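Type II restriction enzyme NlaIV (Neisseria lactamica, PDB 6QM2) recognises the double-stranded DNA sequence 5'-GGNNCC-3' and cuts it in the middle, leaving blunt ends with terminal 5'-phosphates. Local coordinates at residues T8-Q11 / I12-L16; S213-K216 / R217-E221. All coordinates share one frame; numbering follows the deposited sequence.

Interaction 1 (T8-Q11 / I12-L16); sequences TAQQ and IFDKL
The opening turns of helix 9-18 begin at T8, the N-cap residue, whose O accepts the first i to i+4 bond from I12 N at 3.0 Å. F13 N follows on A9 O at 2.9 Å, and D14 and K15 continue the pattern onto Q10 and Q11. The T8 hydroxyl makes no capping bond; OG1 is hydrogen-bonded to E87 OE1. The N3 residue does reach back: Q11 OE1 takes the T8 backbone N-H at 3.0 Å, in the carbonyl plane and on a lone pair, one half of a capping box whose other half, from the T8 side chain, is absent. This helix packs on the mixed sheet of the PDDEXK nuclease fold, with A9, F13 and L16 against strand 124-132 and I12 against W57 and L58 of helix 44-60. On its more exposed flank Q10 NE2 donates to D14 OD2 over 3.2 Å in a nearly straight bond (169°), within the amide plane yet arriving from above the carboxylate plane. The Q10 chain leaves anti to its N (chi1 -174°) and bends at chi2, which brings NE2 round toward both D14 and F13. There NE2 also sits at the edge of the F13 ring, 3.6 Å from CD2, with the amide plane standing almost perpendicular to the ring.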
loop_
_atom_site.group_PDB
_atom_site.type_symbol
_atom_site.label_atom_id
_atom_site.label_comp_id
_atom_site.label_asym_id
_atom_site.label_seq_id
_atom_site.Cartn_x
_atom_site.Cartn_y
_atom_site.Cartn_z
ATOM N N THR A 8 15.907 6.114 27.873
ATOM C CA THR A 8 14.776 7.035 27.794
ATOM C C THR A 8 14.677 7.616 26.373
ATOM O O THR A 8 15.615 7.503 25.577
ATOM C CB THR A 8 14.863 8.155 28.865
ATOM O OG1 THR A 8 13.624 8.871 28.905
ATOM C CG2 THR A 8 15.994 9.149 28.600
ATOM N N ALA A 9 13.534 8.225 26.068
ATOM C CA ALA A 9 13.252 8.774 24.739
ATOM C C ALA A 9 14.263 9.831 24.283
ATOM O O ALA A 9 14.615 9.882 23.105
ATOM C CB ALA A 9 11.845 9.350 24.701
ATOM N N GLN A 10 14.719 10.667 25.216
ATOM C CA GLN A 10 15.726 11.697 24.926
ATOM C C GLN A 10 17.106 11.088 24.633
ATOM O O GLN A 10 17.845 11.601 23.791
ATOM C CB GLN A 10 15.813 12.700 26.087
ATOM C CG GLN A 10 16.718 13.906 25.849
ATOM C CD GLN A 10 16.179 14.871 24.811
ATOM O OE1 GLN A 10 15.041 15.328 24.905
ATOM N NE2 GLN A 10 17.005 15.205 23.827
ATOM N N GLN A 11 17.449 10.006 25.331
ATOM C CA GLN A 11 18.697 9.280 25.077
ATOM C C GLN A 11 18.665 8.606 23.701
ATOM O O GLN A 11 19.668 8.612 22.989
ATOM C CB GLN A 11 18.972 8.241 26.175
ATOM C CG GLN A 11 19.429 8.838 27.503
ATOM C CD GLN A 11 19.502 7.812 28.629
ATOM O OE1 GLN A 11 18.603 6.986 28.808
ATOM N NE2 GLN A 11 20.578 7.870 29.405
ATOM N N ILE A 12 17.509 8.041 23.337
ATOM C CA ILE A 12 17.302 7.437 22.008
ATOM C C ILE A 12 17.378 8.499 20.907
ATOM O O ILE A 12 18.015 8.277 19.878
ATOM C CB ILE A 12 15.956 6.671 21.925
ATOM C CG1 ILE A 12 15.998 5.432 22.826
ATOM C CG2 ILE A 12 15.647 6.240 20.493
ATOM C CD1 ILE A 12 14.641 4.826 23.116
ATOM N N PHE A 13 16.723 9.638 21.129
ATOM C CA PHE A 13 16.788 10.776 20.210
ATOM C C PHE A 13 18.236 11.204 19.983
ATOM O O PHE A 13 18.698 11.253 18.843
ATOM C CB PHE A 13 15.955 11.947 20.753
ATOM C CG PHE A 13 15.987 13.185 19.889
ATOM C CD1 PHE A 13 15.497 13.158 18.585
ATOM C CD2 PHE A 13 16.486 14.390 20.386
ATOM C CE1 PHE A 13 15.518 14.300 17.793
ATOM C CE2 PHE A 13 16.506 15.535 19.599
ATOM C CZ PHE A 13 16.022 15.489 18.300
ATOM N N ASP A 14 18.950 11.477 21.075
ATOM C CA ASP A 14 20.350 11.920 21.009
ATOM C C ASP A 14 21.286 10.856 20.434
ATOM O O ASP A 14 22.234 11.195 19.723
ATOM C CB ASP A 14 20.861 12.359 22.391
ATOM C CG ASP A 14 20.228 13.658 22.875
ATOM O OD1 ASP A 14 20.090 14.610 22.073
ATOM O OD2 ASP A 14 19.886 13.732 24.075
ATOM N N LYS A 15 21.024 9.582 20.734
ATOM C CA LYS A 15 21.849 8.490 20.212
ATOM C C LYS A 15 21.726 8.394 18.690
ATOM O O LYS A 15 22.739 8.337 17.993
ATOM C CB LYS A 15 21.501 7.149 20.871
ATOM C CG LYS A 15 22.489 6.042 20.535
ATOM C CD LYS A 15 22.333 4.807 21.411
ATOM C CE LYS A 15 23.564 3.915 21.296
ATOM N NZ LYS A 15 23.296 2.493 21.638
ATOM N N LEU A 16 20.493 8.396 18.183
ATOM C CA LEU A 16 20.245 8.413 16.732
ATOM C C LEU A 16 20.906 9.607 16.041
ATOM O O LEU A 16 21.444 9.478 14.943
ATOM C CB LEU A 16 18.742 8.438 16.430
ATOM C CG LEU A 16 17.943 7.166 16.719
ATOM C CD1 LEU A 16 16.453 7.465 16.654
ATOM C CD2 LEU A 16 18.313 6.047 15.757
#

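Interaction 2 (S213-K216 / R217-E221)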
loop_
_atom_site.group_PDB
_atom_site.type_symbol
_atom_site.label_atom_id
_atom_site.label_comp_id
_atom_site.label_asym_id
_atom_site.label_seq_id
_atom_site.Cartn_x
_atom_site.Cartn_y
_atom_site.Cartn_z
ATOM N N SER A 213 -19.985 17.687 30.338
ATOM C CA SER A 213 -20.314 18.393 31.575
ATOM C C SER A 213 -19.265 18.160 32.662
ATOM O O SER A 213 -18.707 19.107 33.214
ATOM C CB SER A 213 -21.702 17.972 32.076
ATOM O OG SER A 213 -22.126 18.772 33.162
ATOM N N LEU A 214 -18.974 16.893 32.926
ATOM C CA LEU A 214 -18.081 16.522 34.021
ATOM C C LEU A 214 -16.592 16.552 33.638
ATOM O O LEU A 214 -15.736 16.516 34.523
ATOM C CB LEU A 214 -18.465 15.128 34.549
ATOM C CG LEU A 214 -19.956 14.860 34.852
ATOM C CD1 LEU A 214 -20.151 13.459 35.420
ATOM C CD2 LEU A 214 -20.541 15.907 35.794
ATOM N N TRP A 215 -16.299 16.659 32.337
ATOM C CA TRP A 215 -14.957 16.405 31.768
ATOM C C TRP A 215 -13.776 17.073 32.489
ATOM O O TRP A 215 -12.760 16.418 32.732
ATOM C CB TRP A 215 -14.913 16.789 30.271
ATOM C CG TRP A 215 -13.864 16.048 29.501
ATOM C CD1 TRP A 215 -14.046 14.915 28.769
ATOM C CD2 TRP A 215 -12.470 16.373 29.402
ATOM N NE1 TRP A 215 -12.854 14.506 28.217
ATOM C CE2 TRP A 215 -11.869 15.380 28.591
ATOM C CE3 TRP A 215 -11.670 17.403 29.918
ATOM C CZ2 TRP A 215 -10.502 15.390 28.282
ATOM C CZ3 TRP A 215 -10.308 17.411 29.615
ATOM C CH2 TRP A 215 -9.740 16.409 28.801
ATOM N N LYS A 216 -13.905 18.362 32.809
ATOM C CA LYS A 216 -12.813 19.131 33.433
ATOM C C LYS A 216 -12.446 18.573 34.806
ATOM O O LYS A 216 -11.273 18.308 35.079
ATOM C CB LYS A 216 -13.204 20.606 33.567
ATOM C CG LYS A 216 -12.105 21.536 34.080
ATOM C CD LYS A 216 -12.663 22.919 34.409
ATOM C CE LYS A 216 -11.834 23.642 35.463
ATOM N NZ LYS A 216 -10.423 23.830 35.033
ATOM N N ARG A 217 -13.460 18.404 35.656
ATOM C CA ARG A 217 -13.279 17.872 37.009
ATOM C C ARG A 217 -12.711 16.453 36.946
ATOM O O ARG A 217 -11.680 16.165 37.557
ATOM C CB ARG A 217 -14.609 17.899 37.783
ATOM C CG ARG A 217 -14.503 17.604 39.280
ATOM C CD ARG A 217 -15.871 17.559 39.962
ATOM N NE ARG A 217 -16.771 16.566 39.354
ATOM C CZ ARG A 217 -16.748 15.244 39.570
ATOM N NH1 ARG A 217 -15.866 14.686 40.400
ATOM N NH2 ARG A 217 -17.626 14.459 38.941
ATOM N N LYS A 218 -13.367 15.586 36.176
ATOM C CA LYS A 218 -12.927 14.195 36.008
ATOM C C LYS A 218 -11.472 14.078 35.555
ATOM O O LYS A 218 -10.759 13.179 36.003
ATOM C CB LYS A 218 -13.828 13.442 35.020
ATOM C CG LYS A 218 -15.235 13.191 35.542
ATOM C CD LYS A 218 -15.972 12.128 34.742
ATOM C CE LYS A 218 -15.431 10.733 35.024
ATOM N NZ LYS A 218 -16.410 9.681 34.644
ATOM N N PHE A 219 -11.041 14.980 34.673
ATOM C CA PHE A 219 -9.654 14.995 34.212
ATOM C C PHE A 219 -8.686 15.465 35.301
ATOM O O PHE A 219 -7.623 14.862 35.487
ATOM C CB PHE A 219 -9.469 15.871 32.967
ATOM C CG PHE A 219 -8.038 15.968 32.532
ATOM C CD1 PHE A 219 -7.468 14.963 31.764
ATOM C CD2 PHE A 219 -7.233 17.026 32.951
ATOM C CE1 PHE A 219 -6.130 15.025 31.390
ATOM C CE2 PHE A 219 -5.894 17.095 32.585
ATOM C CZ PHE A 219 -5.341 16.093 31.801
ATOM N N GLU A 220 -9.034 16.556 35.985
ATOM C CA GLU A 220 -8.152 17.142 37.006
ATOM C C GLU A 220 -7.939 16.214 38.208
ATOM O O GLU A 220 -6.843 16.180 38.770
ATOM C CB GLU A 220 -8.657 18.522 37.455
ATOM C CG GLU A 220 -8.404 19.623 36.430
ATOM C CD GLU A 220 -8.874 21.002 36.875
ATOM O OE1 GLU A 220 -9.744 21.094 37.767
ATOM O OE2 GLU A 220 -8.378 22.005 36.315
ATOM N N GLU A 221 -8.980 15.468 38.586
ATOM C CA GLU A 221 -8.869 14.434 39.627
ATOM C C GLU A 221 -7.997 13.266 39.181
ATOM O O GLU A 221 -7.173 12.766 39.953
ATOM C CB GLU A 221 -10.249 13.916 40.032
ATOM C CG GLU A 221 -11.049 14.926 40.838
ATOM C CD GLU A 221 -12.485 14.499 41.088
ATOM O OE1 GLU A 221 -13.262 15.340 41.590
ATOM O OE2 GLU A 221 -12.844 13.337 40.786
#
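W215 and F219, one turn apart in the first turns of helix 215-227, form the packed face of this i to i+4 contact. Their rings have nearly parallel planes (5°) but are so offset, with 5.4 Å between the centroids of the indole six-membered ring and the phenyl, that little of one lies over the other. It is F219 CB that sits over the indole face, a CH-pi contact at 4.2 Å from the six-membered ring centroid and 3.8 Å from W215 CZ3. Both side chains leave with CG anti to the backbone N, which sends them the same way: W215 meets E199 and V202 of helix 191-204 and I114 and I115 of helix 107-116, F219 meets V195. The exposed side is looser: L214 CB merely rests along the bent K218 chain, 3.9 Å from CG, and L214 CD1 lies loosely at the edge of the R217 guanidinium, whose NH1 forms a salt bridge with E221 OE1. A further salt bridge joins K216 to E220, and I233 ties into it, its O accepting from K216 NZ and its N-H donating to E220 OE2. The K216 chain stays extended until it bends at chi4 (59°), bringing NZ to 3.0 Å from E220 OE2, above the carboxylate plane.

In the fold
Following the chain from the N terminus, interaction 1 comes first, on helix 9-18, and ends long before interaction 2 begins on helix 215-227. The two run in series, neither nesting nor crossing, and each closes no more than a helical turn. Their centres lie 34 Å apart, with about 20 Å between nearest atoms. Both are i to i+4 contacts on helices that pack against different parts of the fold: residues 8-16 present a face to helix 44-60 and to strands 124-132 and 138-147 of the central mixed sheet, whereas residues 213-221 join a helical cluster with helices 107-116 and 191-204 and with the loop carrying I231 and I233.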